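PDB 3L6N: metallo-beta-lactamase from Chryseobacterium indologenes, which hydrolyses the beta-lactam ring of penicillins, cephalosporins and carbapenems as a zinc-dependent class B beta-lactamase, so conferring resistance to these antibiotics. Local coordinates for residues A[9-14]-A[151-156]; A[32-37]-A[195-200]; A[44-49]-A[79-84]. All coordinates share one frame; numbering follows the deposited sequence. Where two conformers were deposited one is given.

How the contacts relate
From the N terminus, residues 9-14 open contact 1 in the turn between strands 6-7 and 15-24, and that loop closes 137 residues later on 151-156. Strand segment 32-37 opens contact 2, which closes on 195-200, so contacts 1 and 2 cross along the chain. Contact 3, between 44-49 and 79-84, closes a loop of 29 intervening residues and nests inside both. Contact 1, by a loop, and contact 2, by strand 27-38, tie the seven-stranded sheet to the five-stranded one; strands 153-157 and 195-198 are neighbours there, probably hydrogen-bonded from Ile197 N to Leu154 O at 2.8 Å. Contact 3 stays on the first sheet's side. Contacts 2 and 3 meet at one zinc ion, through His200 and Asp80.

Contact 1 of 3, residues A[9-14]-A[151-156]; sequences PPIKNN and YNVLDG
Tyr151 reaches across to the turn at Ile11, Lys12 and Asn14, and its side chain carries most of the contact. Its CB lies beside CG2 of Ile11. Along the ring, CD2 packs against the same methyl (Ile11 CG2 to Tyr151 CD2, 3.9 Å) and CB of Lys12, the Ile11 and Tyr151 side chains crossing at a slant. One atom further, CE2 comes within 3.2 Å of Ile11 O, while Lys12 O sits at the ring edge, in plane, 3.5 Å from CE2. The tip, OH, touches CB of Asn14 at 3.3 Å. A water donates to both Tyr151 OH (3.1 Å) and Lys12 O (2.8 Å). Glu128 binds the same hydroxyl and also accepts from Asn14 ND2, so one carboxylate serves both segments. In the conformer described, Ile11 CG2 lies anti to the backbone N and also meets Val153 CG2 at 4.1 Å. Lys12, extended beyond CG, hydrogen-bonds Lys150 O through NZ. Asn152 and Val153 form a G1 beta bulge opposite Phe148. Away from the zinc ions, the contact joins the loop between strands 6-7 and 15-24 of one sheet to the start of strand 153-157 of the other, in the alpha-beta/beta-alpha sandwich of metallo-beta-lactamases.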
ATOM      1  N   PRO A   9      10.270  -2.803  12.796  1.00  5.33           N
ATOM      2  CA  PRO A   9       9.925  -2.154  14.067  1.00  5.04           C
ATOM      3  C   PRO A   9       8.941  -1.011  13.813  1.00  5.08           C
ATOM      4  O   PRO A   9       9.142  -0.235  12.869  1.00  5.44           O
ATOM      5  CB  PRO A   9      11.277  -1.613  14.566  1.00  5.48           C
ATOM      6  CG  PRO A   9      12.294  -2.476  13.865  1.00  5.02           C
ATOM      7  CD  PRO A   9      11.711  -2.687  12.501  1.00  5.84           C
ATOM      8  N   PRO A  10       7.863  -0.932  14.618  1.00  4.60           N
ATOM      9  CA  PRO A  10       6.794  -0.002  14.289  1.00  4.88           C
ATOM     10  C   PRO A  10       7.128   1.456  14.559  1.00  4.96           C
ATOM     11  O   PRO A  10       8.061   1.768  15.334  1.00  5.78           O
ATOM     12  CB  PRO A  10       5.645  -0.449  15.205  1.00  4.39           C
ATOM     13  CG  PRO A  10       6.321  -1.145  16.358  1.00  5.38           C
ATOM     14  CD  PRO A  10       7.472  -1.848  15.706  1.00  4.91           C
ATOM     15  N   ILE A  11       6.370   2.336  13.908  0.70  4.86           N
ATOM     16  CA  ILE A  11       6.374   3.759  14.193  0.70  5.17           C
ATOM     17  C   ILE A  11       5.331   4.005  15.279  0.70  5.42           C
ATOM     18  O   ILE A  11       4.162   3.638  15.122  0.70  5.09           O
ATOM     19  CB  ILE A  11       6.041   4.610  12.926  0.70  5.20           C
ATOM     20  CG1 ILE A  11       7.006   4.302  11.775  0.70  6.54           C
ATOM     21  CG2 ILE A  11       6.061   6.114  13.252  0.70  5.78           C
ATOM     22  CD1 ILE A  11       6.446   3.387  10.706  0.70  9.09           C
ATOM     23  N   LYS A  12       5.771   4.608  16.383  1.00  5.93           N
ATOM     24  CA  LYS A  12       4.901   4.906  17.534  1.00  6.05           C
ATOM     25  C   LYS A  12       3.918   3.766  17.880  1.00  6.08           C
ATOM     26  O   LYS A  12       2.700   3.945  17.892  1.00  6.51           O
ATOM     27  CB  LYS A  12       4.174   6.248  17.365  1.00  6.71           C
ATOM     28  CG  LYS A  12       5.082   7.466  17.244  1.00  9.65           C
ATOM     29  CD  LYS A  12       4.207   8.704  17.365  1.00 14.98           C
ATOM     30  CE  LYS A  12       4.845   9.935  16.773  1.00 18.73           C
ATOM     31  NZ  LYS A  12       3.890  11.071  16.895  1.00 21.24           N
ATOM     32  N   ASN A  13       4.490   2.583  18.116  1.00  5.87           N
ATOM     33  CA  ASN A  13       3.777   1.423  18.668  1.00  6.20           C
ATOM     34  C   ASN A  13       2.927   0.668  17.635  1.00  5.55           C
ATOM     35  O   ASN A  13       3.057  -0.553  17.497  1.00  5.80           O
ATOM     36  CB  ASN A  13       2.924   1.831  19.887  1.00  6.66           C
ATOM     37  CG  ASN A  13       2.523   0.659  20.752  1.00  8.61           C
ATOM     38  OD1 ASN A  13       3.256  -0.330  20.875  1.00  9.03           O
ATOM     39  ND2 ASN A  13       1.367   0.783  21.400  1.00 10.19           N
ATOM     40  N   ASN A  14       2.090   1.400  16.898  1.00  4.96           N
ATOM     41  CA  ASN A  14       0.988   0.774  16.172  1.00  4.76           C
ATOM     42  C   ASN A  14       1.095   0.721  14.654  1.00  4.53           C
ATOM     43  O   ASN A  14       0.443  -0.134  14.031  1.00  4.50           O
ATOM     44  CB  ASN A  14      -0.357   1.415  16.558  1.00  5.11           C
ATOM     45  CG  ASN A  14      -0.863   0.942  17.912  1.00  7.52           C
ATOM     46  OD1 ASN A  14      -0.240   0.111  18.573  1.00  9.08           O
ATOM     47  ND2 ASN A  14      -1.997   1.498  18.344  1.00 11.76           N
ATOM     48  N   TYR A 151       1.327   9.887  12.935  1.00 11.21           N
ATOM     49  CA  TYR A 151       2.626   9.238  12.764  1.00 10.08           C
ATOM     50  C   TYR A 151       3.576  10.004  11.853  1.00 10.51           C
ATOM     51  O   TYR A 151       4.770   9.701  11.806  1.00 10.67           O
ATOM     52  CB  TYR A 151       2.423   7.813  12.222  1.00  9.61           C
ATOM     53  CG  TYR A 151       1.598   6.960  13.149  1.00  8.30           C
ATOM     54  CD1 TYR A 151       0.202   6.932  13.058  1.00  6.33           C
ATOM     55  CD2 TYR A 151       2.212   6.192  14.131  1.00  6.67           C
ATOM     56  CE1 TYR A 151      -0.562   6.156  13.924  1.00  6.88           C
ATOM     57  CE2 TYR A 151       1.464   5.413  14.995  1.00  5.53           C
ATOM     58  CZ  TYR A 151       0.083   5.401  14.889  1.00  7.01           C
ATOM     59  OH  TYR A 151      -0.651   4.633  15.758  1.00  7.35           O
ATOM     60  N   ASN A 152       3.032  10.988  11.132  1.00 10.52           N
ATOM     61  CA  ASN A 152       3.755  11.724  10.088  1.00 10.88           C
ATOM     62  C   ASN A 152       4.376  10.804   9.044  1.00  9.88           C
ATOM     63  O   ASN A 152       5.475  11.037   8.563  1.00  9.92           O
ATOM     64  CB  ASN A 152       4.789  12.689  10.685  1.00 11.70           C
ATOM     65  CG  ASN A 152       4.139  13.906  11.322  1.00 14.29           C
ATOM     66  OD1 ASN A 152       3.079  14.368  10.887  1.00 18.23           O
ATOM     67  ND2 ASN A 152       4.776  14.435  12.356  1.00 18.38           N
ATOM     68  N   VAL A 153       3.633   9.757   8.695  1.00  8.64           N
ATOM     69  CA  VAL A 153       4.099   8.792   7.704  1.00  7.56           C
ATOM     70  C   VAL A 153       3.138   8.793   6.528  1.00  7.25           C
ATOM     71  O   VAL A 153       1.929   8.762   6.720  1.00  7.09           O
ATOM     72  CB  VAL A 153       4.182   7.359   8.307  1.00  7.49           C
ATOM     73  CG1 VAL A 153       4.423   6.321   7.215  1.00  7.68           C
ATOM     74  CG2 VAL A 153       5.272   7.281   9.364  1.00  7.80           C
ATOM     75  N   LEU A 154       3.695   8.841   5.320  1.00  7.16           N
ATOM     76  CA  LEU A 154       2.900   8.695   4.111  1.00  7.00           C
ATOM     77  C   LEU A 154       3.202   7.359   3.470  1.00  6.77           C
ATOM     78  O   LEU A 154       4.359   7.057   3.183  1.00  7.12           O
ATOM     79  CB  LEU A 154       3.214   9.794   3.101  1.00  7.37           C
ATOM     80  CG  LEU A 154       2.323   9.756   1.855  1.00  7.19           C
ATOM     81  CD1 LEU A 154       0.911  10.253   2.184  1.00  6.99           C
ATOM     82  CD2 LEU A 154       2.938  10.577   0.726  1.00  9.74           C
ATOM     83  N   ASP A 155       2.159   6.561   3.250  1.00  6.57           N
ATOM     84  CA  ASP A 155       2.304   5.340   2.465  1.00  6.28           C
ATOM     85  C   ASP A 155       2.162   5.758   1.013  1.00  6.19           C
ATOM     86  O   ASP A 155       1.060   6.026   0.547  1.00  6.49           O
ATOM     87  CB  ASP A 155       1.217   4.329   2.850  1.00  5.81           C
ATOM     88  CG  ASP A 155       1.374   2.987   2.153  1.00  6.65           C
ATOM     89  OD1 ASP A 155       2.297   2.830   1.331  1.00  6.16           O
ATOM     90  OD2 ASP A 155       0.538   2.097   2.438  1.00  7.16           O
ATOM     91  N   GLY A 156       3.291   5.822   0.313  1.00  6.50           N
ATOM     92  CA  GLY A 156       3.330   6.298  -1.073  1.00  7.02           C
ATOM     93  C   GLY A 156       2.837   5.280  -2.075  1.00  7.32           C
ATOM     94  O   GLY A 156       2.350   5.636  -3.170  1.00  7.69           O
TER
HETATM   95  O   HOH W   1       0.624   5.832  18.348  1.00 16.55           O

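Contact 2 of 3, residues A[32-37]-A[195-200]; sequences NSMYLV and LIIPGH. With ZN (zinc ion), chain C.
The strand segments 32-37 and 195-198 run at 124° to each other, their axes 7.4 Å apart at closest, and the backbones come together at Asn32 and Gly199, where Asn32 N donates to Gly199 O at 2.7 Å. Asn32 adds a second bond from its side chain: ND2 gives a hydrogen to Pro198 O at 2.9 Å. The acceptor lies in the plane of the Asn32 amide, whereas ND2 stands 37° above the Pro198 carbonyl plane. CG beside the backbone N (chi1 -54°) sends the amide toward this carbonyl. Both ends of the buried amide are occupied, since ND2 also bonds Asp201 O and OD1 accepts from Lys19 NZ, which should hold its rotation. Here the two sheets of the metallo-beta-lactamase sandwich meet at the edge that carries the zinc site. Ile197 packs with both branches: its CG2 touches CB of Asn32 at 3.9 Å, and its CG1 meets Met34 SD at 4.0 Å. The Met34 chain bends at its last torsion, and CE also approaches Ile197 CG1. Past Gly199 the chain reaches His200, whose NE2 binds a zinc ion at 2.1 Å together with Asp80, Cys158 and a water. That water lies near the plane of the imidazole, beyond the zinc ion, while His200 ND1 is hydrogen-bonded to Ser30 O, which should orient the ring.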
ATOM      1  N   ASN A  32       6.548  -3.358  -0.320  1.00  6.05           N
ATOM      2  CA  ASN A  32       6.301  -2.810   1.012  1.00  5.18           C
ATOM      3  C   ASN A  32       4.837  -2.479   1.193  1.00  4.81           C
ATOM      4  O   ASN A  32       4.247  -1.769   0.383  1.00  5.12           O
ATOM      5  CB  ASN A  32       7.134  -1.548   1.210  1.00  4.93           C
ATOM      6  CG  ASN A  32       8.588  -1.780   0.941  1.00  6.42           C
ATOM      7  OD1 ASN A  32       9.193  -2.699   1.495  1.00  6.65           O
ATOM      8  ND2 ASN A  32       9.162  -0.968   0.056  1.00  5.25           N
ATOM      9  N   SER A  33       4.253  -3.046   2.240  1.00  4.15           N
ATOM     10  CA  SER A  33       2.867  -2.769   2.611  1.00  4.38           C
ATOM     11  C   SER A  33       2.879  -2.263   4.045  1.00  4.22           C
ATOM     12  O   SER A  33       3.947  -2.118   4.652  1.00  3.58           O
ATOM     13  CB  SER A  33       2.016  -4.037   2.453  1.00  4.86           C
ATOM     14  OG  SER A  33       1.906  -4.377   1.068  1.00  6.78           O
ATOM     15  N   MET A  34       1.703  -1.952   4.586  1.00  3.74           N
ATOM     16  CA  MET A  34       1.642  -1.475   5.966  1.00  3.45           C
ATOM     17  C   MET A  34       0.491  -2.130   6.697  1.00  3.09           C
ATOM     18  O   MET A  34      -0.460  -2.608   6.081  1.00  2.64           O
ATOM     19  CB  MET A  34       1.479   0.054   6.005  1.00  3.92           C
ATOM     20  CG  MET A  34       2.597   0.772   5.295  1.00  4.79           C
ATOM     21  SD  MET A  34       2.660   2.537   5.641  1.00  7.09           S
ATOM     22  CE  MET A  34       3.471   2.561   7.249  1.00  5.68           C
ATOM     23  N   TYR A  35       0.582  -2.150   8.019  1.00  3.33           N
ATOM     24  CA  TYR A  35      -0.610  -2.397   8.816  1.00  3.74           C
ATOM     25  C   TYR A  35      -0.674  -1.518  10.046  1.00  3.97           C
ATOM     26  O   TYR A  35       0.342  -1.064  10.546  1.00  4.33           O
ATOM     27  CB  TYR A  35      -0.791  -3.888   9.147  1.00  4.08           C
ATOM     28  CG  TYR A  35       0.126  -4.530  10.176  1.00  3.95           C
ATOM     29  CD1 TYR A  35      -0.032  -4.291  11.548  1.00  2.00           C
ATOM     30  CD2 TYR A  35       1.105  -5.456   9.778  1.00  3.85           C
ATOM     31  CE1 TYR A  35       0.787  -4.942  12.511  1.00  2.00           C
ATOM     32  CE2 TYR A  35       1.920  -6.083  10.710  1.00  4.48           C
ATOM     33  CZ  TYR A  35       1.761  -5.838  12.063  1.00  3.00           C
ATOM     34  OH  TYR A  35       2.562  -6.488  12.969  1.00  4.40           O
ATOM     35  N   LEU A  36      -1.887  -1.266  10.519  1.00  3.83           N
ATOM     36  CA  LEU A  36      -2.085  -0.352  11.643  1.00  4.31           C
ATOM     37  C   LEU A  36      -2.871  -1.060  12.733  1.00  4.20           C
ATOM     38  O   LEU A  36      -3.978  -1.530  12.496  1.00  4.90           O
ATOM     39  CB  LEU A  36      -2.830   0.902  11.167  1.00  4.30           C
ATOM     40  CG  LEU A  36      -3.155   2.000  12.192  1.00  5.26           C
ATOM     41  CD1 LEU A  36      -1.913   2.594  12.813  1.00  6.77           C
ATOM     42  CD2 LEU A  36      -3.994   3.080  11.494  1.00  8.58           C
ATOM     43  N   VAL A  37      -2.274  -1.155  13.923  1.00  4.41           N
ATOM     44  CA  VAL A  37      -2.946  -1.781  15.068  1.00  4.87           C
ATOM     45  C   VAL A  37      -3.902  -0.749  15.649  1.00  6.00           C
ATOM     46  O   VAL A  37      -3.515   0.394  15.833  1.00  7.88           O
ATOM     47  CB  VAL A  37      -1.945  -2.185  16.142  1.00  5.04           C
ATOM     48  CG1 VAL A  37      -2.667  -2.793  17.323  1.00  5.35           C
ATOM     49  CG2 VAL A  37      -0.947  -3.203  15.568  1.00  4.93           C
ATOM     50  N   LEU A 195       8.530  10.337   6.931  1.00 13.14           N
ATOM     51  CA  LEU A 195       8.792   9.032   6.335  1.00 11.29           C
ATOM     52  C   LEU A 195       7.796   8.810   5.209  1.00 10.10           C
ATOM     53  O   LEU A 195       6.600   8.979   5.401  1.00  9.44           O
ATOM     54  CB  LEU A 195       8.664   7.935   7.389  1.00 11.78           C
ATOM     55  CG  LEU A 195       8.899   6.483   6.970  1.00 12.33           C
ATOM     56  CD1 LEU A 195      10.296   6.268   6.396  1.00 13.41           C
ATOM     57  CD2 LEU A 195       8.660   5.558   8.171  1.00 12.66           C
ATOM     58  N   ILE A 196       8.306   8.485   4.027  1.00  9.61           N
ATOM     59  CA  ILE A 196       7.456   8.147   2.880  1.00  9.62           C
ATOM     60  C   ILE A 196       7.816   6.736   2.440  1.00  9.06           C
ATOM     61  O   ILE A 196       8.987   6.443   2.173  1.00  9.31           O
ATOM     62  CB  ILE A 196       7.595   9.166   1.728  1.00  9.70           C
ATOM     63  CG1 ILE A 196       7.216  10.570   2.230  1.00 10.97           C
ATOM     64  CG2 ILE A 196       6.711   8.749   0.547  1.00 10.48           C
ATOM     65  CD1 ILE A 196       7.379  11.672   1.217  1.00 13.14           C
ATOM     66  N   ILE A 197       6.819   5.848   2.416  1.00  7.83           N
ATOM     67  CA  ILE A 197       7.072   4.449   2.077  1.00  7.09           C
ATOM     68  C   ILE A 197       6.842   4.240   0.589  1.00  6.99           C
ATOM     69  O   ILE A 197       5.721   4.451   0.107  1.00  7.27           O
ATOM     70  CB  ILE A 197       6.138   3.492   2.874  1.00  6.64           C
ATOM     71  CG1 ILE A 197       6.246   3.725   4.391  1.00  7.04           C
ATOM     72  CG2 ILE A 197       6.396   2.008   2.505  1.00  6.76           C
ATOM     73  CD1 ILE A 197       7.646   3.546   4.974  1.00  9.46           C
ATOM     74  N   PRO A 198       7.888   3.809  -0.140  1.00  7.28           N
ATOM     75  CA  PRO A 198       7.724   3.412  -1.540  1.00  7.38           C
ATOM     76  C   PRO A 198       7.142   2.004  -1.657  1.00  7.47           C
ATOM     77  O   PRO A 198       7.340   1.168  -0.768  1.00  6.88           O
ATOM     78  CB  PRO A 198       9.155   3.444  -2.082  1.00  7.90           C
ATOM     79  CG  PRO A 198      10.011   3.060  -0.898  1.00  7.56           C
ATOM     80  CD  PRO A 198       9.268   3.586   0.335  1.00  7.24           C
ATOM     81  N   GLY A 199       6.431   1.746  -2.752  1.00  7.59           N
ATOM     82  CA  GLY A 199       5.753   0.459  -2.930  1.00  8.17           C
ATOM     83  C   GLY A 199       6.659  -0.756  -3.009  1.00  8.57           C
ATOM     84  O   GLY A 199       6.295  -1.833  -2.541  1.00  8.41           O
ATOM     85  N   HIS A 200       7.841  -0.577  -3.600  0.70  8.90           N
ATOM     86  CA  HIS A 200       8.771  -1.677  -3.830  0.70  9.44           C
ATOM     87  C   HIS A 200      10.185  -1.313  -3.403  0.70  9.75           C
ATOM     88  O   HIS A 200      10.527  -0.135  -3.323  0.70  9.41           O
ATOM     89  CB  HIS A 200       8.786  -2.045  -5.315  0.70  9.47           C
ATOM     90  CG  HIS A 200       7.470  -2.531  -5.836  0.70  9.62           C
ATOM     91  ND1 HIS A 200       7.079  -3.850  -5.743  0.70 10.09           N
ATOM     92  CD2 HIS A 200       6.458  -1.879  -6.457  0.70  9.14           C
ATOM     93  CE1 HIS A 200       5.884  -3.989  -6.287  0.70  9.46           C
ATOM     94  NE2 HIS A 200       5.483  -2.809  -6.723  0.70  9.02           N
TER
HETATM   95 ZN    ZN C 302       3.430  -2.269  -6.803  0.70 12.23          ZN
HETATM   96  O   HOH W   2       2.153  -2.711  -8.387  1.00 10.54           O

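Contact 3 of 3, residues A[44-49]-A[79-84]; sequences LFDVPW and DDRAGD. With ZN (zinc ion), chain C.
Asp46 and Trp49 meet Arg81 and Asp80 where the loop after strand 41-45 packs on the zinc-binding loop of the metallo-beta-lactamase fold. That loop, with its histidine-aspartate motif, supplies His76 and His78 to one zinc ion and Asp80 to the second, which Cys158 and His200 complete. One direct hydrogen bond joins the backbones: Val47 N donates to Arg81 O at 3.1 Å, bent to 137°. Two waters bridge other carbonyls. One donates to Val47 O and Asp80 O; another lies 2.7 Å from both Pro48 O and Asp79 O, with more acceptors around it than it has protons. Asp80 O also receives Arg81 NE at 2.8 Å, from 49° above the carbonyl plane, a bond that fixes the start of the guanidinium. In the conformer described, bends at chi2 and chi3 fold the Arg81 chain back, and the guanidinium of Arg81 lies nearly flat against the Asp46 carboxylate, the planes 19° apart, with Asp46 OD2 over its centre, 3.1 Å from NE. This salt bridge is one of charges alone, no N-H pointing at the oxygen. Asp46 OD2 is also hydrogen-bonded to Thr75 OG1, and Arg81 NH2 donates to Asn32 O, so the pair is tied to both neighbouring loop and strand. Asp79 OD2 forms a salt bridge with Lys110 NZ. Asp80 CB sits over one face of the Trp49 indole, a CH-pi contact 3.5 Å from the centroid of the five-membered ring. Beyond that CB the carboxylate divides its work: OD1 accepts a hydrogen from the metal-bound water at 2.7 Å, while OD2 binds the second zinc ion at 2.0 Å.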
ATOM      1  N   LEU A  44      -5.082  -3.669   7.415  1.00  4.25           N
ATOM      2  CA  LEU A  44      -4.024  -3.860   6.403  1.00  4.05           C
ATOM      3  C   LEU A  44      -4.131  -2.801   5.336  1.00  4.38           C
ATOM      4  O   LEU A  44      -5.236  -2.465   4.897  1.00  5.23           O
ATOM      5  CB  LEU A  44      -4.142  -5.215   5.696  1.00  4.03           C
ATOM      6  CG  LEU A  44      -4.063  -6.475   6.537  1.00  4.49           C
ATOM      7  CD1 LEU A  44      -4.044  -7.666   5.588  1.00  5.76           C
ATOM      8  CD2 LEU A  44      -2.810  -6.485   7.414  1.00  4.80           C
ATOM      9  N   PHE A  45      -2.970  -2.287   4.927  1.00  3.18           N
ATOM     10  CA  PHE A  45      -2.846  -1.439   3.752  1.00  3.13           C
ATOM     11  C   PHE A  45      -2.038  -2.187   2.718  1.00  3.39           C
ATOM     12  O   PHE A  45      -0.810  -2.244   2.795  1.00  4.19           O
ATOM     13  CB  PHE A  45      -2.230  -0.082   4.116  1.00  3.01           C
ATOM     14  CG  PHE A  45      -3.079   0.696   5.068  1.00  3.94           C
ATOM     15  CD1 PHE A  45      -2.885   0.586   6.438  1.00  3.06           C
ATOM     16  CD2 PHE A  45      -4.114   1.499   4.591  1.00  4.36           C
ATOM     17  CE1 PHE A  45      -3.699   1.275   7.328  1.00  3.41           C
ATOM     18  CE2 PHE A  45      -4.927   2.198   5.475  1.00  4.29           C
ATOM     19  CZ  PHE A  45      -4.709   2.085   6.853  1.00  3.86           C
ATOM     20  N   ASP A  46      -2.780  -2.755   1.766  1.00  2.59           N
ATOM     21  CA  ASP A  46      -2.278  -3.713   0.777  1.00  3.30           C
ATOM     22  C   ASP A  46      -1.942  -5.041   1.423  1.00  3.42           C
ATOM     23  O   ASP A  46      -1.771  -5.135   2.637  1.00  4.02           O
ATOM     24  CB  ASP A  46      -1.139  -3.126  -0.053  1.00  3.24           C
ATOM     25  CG  ASP A  46      -1.579  -1.884  -0.779  1.00  5.00           C
ATOM     26  OD1 ASP A  46      -2.666  -1.947  -1.382  1.00  5.67           O
ATOM     27  OD2 ASP A  46      -0.858  -0.862  -0.741  1.00  5.71           O
ATOM     28  N   VAL A  47      -1.882  -6.075   0.590  1.00  3.59           N
ATOM     29  CA  VAL A  47      -1.835  -7.465   1.067  1.00  3.95           C
ATOM     30  C   VAL A  47      -0.554  -8.154   0.594  1.00  4.16           C
ATOM     31  O   VAL A  47       0.116  -7.643  -0.319  1.00  5.09           O
ATOM     32  CB  VAL A  47      -3.072  -8.259   0.580  1.00  3.69           C
ATOM     33  CG1 VAL A  47      -4.362  -7.617   1.086  1.00  5.32           C
ATOM     34  CG2 VAL A  47      -3.097  -8.362  -0.942  1.00  5.68           C
ATOM     35  N   PRO A  48      -0.190  -9.292   1.215  1.00  3.83           N
ATOM     36  CA  PRO A  48       0.998 -10.004   0.713  1.00  4.06           C
ATOM     37  C   PRO A  48       0.959 -10.245  -0.785  1.00  4.32           C
ATOM     38  O   PRO A  48      -0.105 -10.517  -1.356  1.00  4.45           O
ATOM     39  CB  PRO A  48       0.963 -11.325   1.479  1.00  3.56           C
ATOM     40  CG  PRO A  48       0.350 -10.951   2.791  1.00  4.83           C
ATOM     41  CD  PRO A  48      -0.731  -9.944   2.426  1.00  3.62           C
ATOM     42  N   TRP A  49       2.125 -10.117  -1.417  1.00  4.98           N
ATOM     43  CA  TRP A  49       2.251 -10.297  -2.865  1.00  5.27           C
ATOM     44  C   TRP A  49       1.771 -11.680  -3.301  1.00  5.44           C
ATOM     45  O   TRP A  49       1.108 -11.819  -4.333  1.00  5.56           O
ATOM     46  CB  TRP A  49       3.696 -10.067  -3.316  1.00  5.84           C
ATOM     47  CG  TRP A  49       3.822  -9.510  -4.722  1.00  5.65           C
ATOM     48  CD1 TRP A  49       2.901  -9.585  -5.743  1.00  5.34           C
ATOM     49  CD2 TRP A  49       4.938  -8.783  -5.248  1.00  5.54           C
ATOM     50  NE1 TRP A  49       3.380  -8.948  -6.863  1.00  5.30           N
ATOM     51  CE2 TRP A  49       4.625  -8.445  -6.588  1.00  6.28           C
ATOM     52  CE3 TRP A  49       6.178  -8.389  -4.719  1.00  6.91           C
ATOM     53  CZ2 TRP A  49       5.503  -7.715  -7.405  1.00  5.90           C
ATOM     54  CZ3 TRP A  49       7.058  -7.650  -5.540  1.00  8.37           C
ATOM     55  CH2 TRP A  49       6.711  -7.336  -6.869  1.00  8.01           C
ATOM     56  N   ASP A  79      -1.814  -7.015  -8.153  1.00  7.02           N
ATOM     57  CA  ASP A  79      -1.669  -8.193  -7.273  1.00  7.47           C
ATOM     58  C   ASP A  79      -0.948  -7.934  -5.954  1.00  6.69           C
ATOM     59  O   ASP A  79      -1.244  -8.589  -4.950  1.00  7.12           O
ATOM     60  CB  ASP A  79      -0.908  -9.299  -7.997  1.00  8.08           C
ATOM     61  CG  ASP A  79      -1.684  -9.919  -9.137  1.00 12.67           C
ATOM     62  OD1 ASP A  79      -1.050 -10.697  -9.882  1.00 17.21           O
ATOM     63  OD2 ASP A  79      -2.891  -9.660  -9.311  1.00 17.22           O
ATOM     64  N   ASP A  80       0.004  -6.999  -5.963  1.00  6.16           N
ATOM     65  CA  ASP A  80       0.781  -6.647  -4.771  1.00  5.49           C
ATOM     66  C   ASP A  80       0.069  -5.614  -3.901  1.00  5.30           C
ATOM     67  O   ASP A  80       0.627  -5.144  -2.912  1.00  5.46           O
ATOM     68  CB  ASP A  80       2.193  -6.144  -5.155  1.00  5.86           C
ATOM     69  CG  ASP A  80       2.164  -4.906  -6.037  1.00  7.36           C
ATOM     70  OD1 ASP A  80       1.437  -4.895  -7.045  1.00  6.87           O
ATOM     71  OD2 ASP A  80       2.902  -3.932  -5.731  1.00 10.94           O
ATOM     72  N   ARG A  81      -1.176  -5.304  -4.252  0.70  4.54           N
ATOM     73  CA  ARG A  81      -1.923  -4.250  -3.579  0.70  4.68           C
ATOM     74  C   ARG A  81      -3.276  -4.801  -3.136  0.70  4.47           C
ATOM     75  O   ARG A  81      -3.394  -5.326  -2.031  0.70  4.40           O
ATOM     76  CB  ARG A  81      -2.060  -3.026  -4.493  0.70  4.72           C
ATOM     77  CG  ARG A  81      -0.725  -2.502  -5.042  0.70  5.73           C
ATOM     78  CD  ARG A  81      -0.012  -1.586  -4.054  0.70  7.21           C
ATOM     79  NE  ARG A  81       0.682  -2.313  -2.996  0.70  8.21           N
ATOM     80  CZ  ARG A  81       1.571  -1.757  -2.176  0.70  9.54           C
ATOM     81  NH1 ARG A  81       1.864  -0.469  -2.293  0.70 10.08           N
ATOM     82  NH2 ARG A  81       2.150  -2.480  -1.230  0.70  8.53           N
ATOM     83  N   ALA A  82      -4.283  -4.726  -4.004  1.00  4.38           N
ATOM     84  CA  ALA A  82      -5.582  -5.367  -3.712  1.00  4.56           C
ATOM     85  C   ALA A  82      -5.457  -6.887  -3.615  1.00  4.61           C
ATOM     86  O   ALA A  82      -6.123  -7.522  -2.792  1.00  4.60           O
ATOM     87  CB  ALA A  82      -6.618  -5.001  -4.769  1.00  4.86           C
ATOM     88  N   GLY A  83      -4.617  -7.467  -4.460  1.00  4.72           N
ATOM     89  CA  GLY A  83      -4.518  -8.926  -4.534  1.00  5.36           C
ATOM     90  C   GLY A  83      -5.879  -9.547  -4.808  1.00  5.57           C
ATOM     91  O   GLY A  83      -6.662  -9.028  -5.618  1.00  6.26           O
ATOM     92  N   ASP A  84      -6.162 -10.652  -4.121  1.00  5.32           N
ATOM     93  CA  ASP A  84      -7.428 -11.363  -4.266  1.00  6.59           C
ATOM     94  C   ASP A  84      -8.279 -11.081  -3.038  1.00  6.39           C
ATOM     95  O   ASP A  84      -8.152 -11.756  -2.001  1.00  7.23           O
ATOM     96  CB  ASP A  84      -7.189 -12.869  -4.432  1.00  6.51           C
ATOM     97  CG  ASP A  84      -8.491 -13.674  -4.497  1.00  8.45           C
ATOM     98  OD1 ASP A  84      -9.590 -13.070  -4.554  1.00 10.14           O
ATOM     99  OD2 ASP A  84      -8.397 -14.922  -4.484  1.00 12.28           O
TER
HETATM  100 ZN    ZN C 302       3.430  -2.269  -6.803  0.70 12.23          ZN
HETATM  101  O   HOH W   3       2.428  -6.792  -1.643  1.00 10.30           O
HETATM  102  O   HOH W   4      -1.750 -10.802  -3.509  1.00  6.28           O
HETATM  103  O   HOH W   2       2.153  -2.711  -8.387  1.00 10.54           O